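PDB 3IQ0: putative Ribokinase II from Escherichia coli O6, which probably transfers the gamma-phosphate of ATP to ribose or a related sugar, as a kinase of the pfkB family. Local coordinates for residues 139-142 / 146-149. Numbering follows the deposited sequence.
Sequences SSLF and MVDA
In the Rossmann-like alpha/beta fold of this pfkB-family kinase, the loop leaving strand 131-137 turns back onto the first turns of helix 144-159, and Phe142 and Leu141 meet Met146 and Val147. An inverse gamma turn is centred on Leu141, closed by a weak bond from Phe142 N to Ser140 O. Phe142 and Met146, a selenomethionine, form a Met-aromatic contact. Met146 CG lies over one ring face, 4.1 Å from the Phe142 ring centroid, in a CH-pi contact offset toward the rim. The Met146 chain bends at chi2 (-60°), and SE sits obliquely to the same ring, 4.7 Å from its centroid. Ser139 O approaches the rim of the Phe142 ring in the ring plane. Ser140 O comes within 3.2 Å of Met146 CB, while Ser140 OG is hydrogen-bonded to Glu11. Leu141 and Val147 meet with their side chains roughly perpendicular. Both also pack on helix 178-189, Leu141 against Leu184 and Val187, Val147 against Met180 and Ala183. Leu141 CG is anti to the carbonyl carbon (chi1 -55°), and its CD2 branch reaches the backbone of helix 144-159, 3.7 Å from Val147 CA and 3.9 Å from Val147 CG1.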
ATOM      1  N   SER B 139      14.196  -5.717  12.213  1.00 25.20           N
ATOM      2  CA  SER B 139      12.903  -5.338  11.656  1.00 26.02           C
ATOM      3  C   SER B 139      12.637  -5.957  10.290  1.00 26.67           C
ATOM      4  O   SER B 139      11.518  -5.898   9.786  1.00 27.61           O
ATOM      5  CB  SER B 139      12.813  -3.820  11.538  1.00 27.62           C
ATOM      6  OG  SER B 139      13.794  -3.343  10.634  1.00 27.74           O
ATOM      7  N   SER B 140      13.666  -6.547   9.694  1.00 24.94           N
ATOM      8  CA  SER B 140      13.524  -7.162   8.379  1.00 27.36           C
ATOM      9  C   SER B 140      13.107  -8.627   8.435  1.00 28.46           C
ATOM     10  O   SER B 140      12.594  -9.168   7.461  1.00 30.34           O
ATOM     11  CB  SER B 140      14.841  -7.058   7.605  1.00 27.61           C
ATOM     12  OG  SER B 140      15.270  -5.716   7.507  1.00 29.82           O
ATOM     13  N   LEU B 141      13.330  -9.271   9.573  1.00 30.12           N
ATOM     14  CA  LEU B 141      12.998 -10.686   9.710  1.00 32.24           C
ATOM     15  C   LEU B 141      11.538 -10.925  10.073  1.00 32.56           C
ATOM     16  O   LEU B 141      11.229 -11.257  11.215  1.00 31.54           O
ATOM     17  CB  LEU B 141      13.912 -11.324  10.758  1.00 32.81           C
ATOM     18  CG  LEU B 141      15.408 -11.142  10.484  1.00 35.09           C
ATOM     19  CD1 LEU B 141      16.230 -11.774  11.599  1.00 36.24           C
ATOM     20  CD2 LEU B 141      15.748 -11.763   9.140  1.00 35.22           C
ATOM     21  N   PHE B 142      10.649 -10.757   9.097  1.00 32.56           N
ATOM     22  CA  PHE B 142       9.223 -10.955   9.323  1.00 34.71           C
ATOM     23  C   PHE B 142       8.629 -12.081   8.479  1.00 35.61           C
ATOM     24  O   PHE B 142       7.409 -12.201   8.366  1.00 36.40           O
ATOM     25  CB  PHE B 142       8.457  -9.642   9.079  1.00 34.01           C
ATOM     26  CG  PHE B 142       8.682  -9.033   7.714  1.00 32.57           C
ATOM     27  CD1 PHE B 142       8.147  -9.618   6.571  1.00 32.32           C
ATOM     28  CD2 PHE B 142       9.409  -7.850   7.578  1.00 31.69           C
ATOM     29  CE1 PHE B 142       8.329  -9.036   5.313  1.00 32.52           C
ATOM     30  CE2 PHE B 142       9.596  -7.262   6.328  1.00 31.10           C
ATOM     31  CZ  PHE B 142       9.056  -7.853   5.193  1.00 33.05           C
HETATM   32  N   MSE B 146      12.684 -13.853   4.262  1.00 41.14           N
HETATM   33  CA  MSE B 146      13.584 -12.789   4.690  1.00 42.66           C
HETATM   34  C   MSE B 146      14.749 -13.383   5.470  1.00 41.81           C
HETATM   35  O   MSE B 146      15.906 -13.029   5.234  1.00 41.51           O
HETATM   36  CB  MSE B 146      12.834 -11.787   5.574  1.00 44.97           C
HETATM   37  CG  MSE B 146      11.584 -11.188   4.947  1.00 48.46           C
HETATM   38 SE   MSE B 146      11.918 -10.211   3.315  1.00 53.72          SE
HETATM   39  CE  MSE B 146      11.228 -11.509   2.053  1.00 54.27           C
ATOM     40  N   VAL B 147      14.445 -14.290   6.397  1.00 40.84           N
ATOM     41  CA  VAL B 147      15.488 -14.919   7.203  1.00 40.87           C
ATOM     42  C   VAL B 147      16.431 -15.718   6.309  1.00 40.97           C
ATOM     43  O   VAL B 147      17.631 -15.792   6.574  1.00 41.87           O
ATOM     44  CB  VAL B 147      14.893 -15.860   8.282  1.00 40.43           C
ATOM     45  CG1 VAL B 147      13.804 -15.144   9.058  1.00 39.54           C
ATOM     46  CG2 VAL B 147      14.352 -17.118   7.640  1.00 40.90           C
ATOM     47  N   ASP B 148      15.885 -16.311   5.252  1.00 40.78           N
ATOM     48  CA  ASP B 148      16.692 -17.091   4.325  1.00 41.28           C
ATOM     49  C   ASP B 148      17.666 -16.190   3.576  1.00 40.03           C
ATOM     50  O   ASP B 148      18.857 -16.489   3.487  1.00 38.93           O
ATOM     51  CB  ASP B 148      15.792 -17.833   3.333  1.00 42.87           C
ATOM     52  CG  ASP B 148      15.158 -19.075   3.934  1.00 44.90           C
ATOM     53  OD1 ASP B 148      15.259 -19.263   5.166  1.00 45.74           O
ATOM     54  OD2 ASP B 148      14.556 -19.862   3.172  1.00 46.29           O
ATOM     55  N   ALA B 149      17.152 -15.087   3.040  1.00 38.35           N
ATOM     56  CA  ALA B 149      17.981 -14.137   2.309  1.00 37.39           C
ATOM     57  C   ALA B 149      19.104 -13.658   3.222  1.00 36.21           C
ATOM     58  O   ALA B 149      20.264 -13.589   2.814  1.00 36.11           O
ATOM     59  CB  ALA B 149      17.137 -12.951   1.849  1.00 36.60           C
TER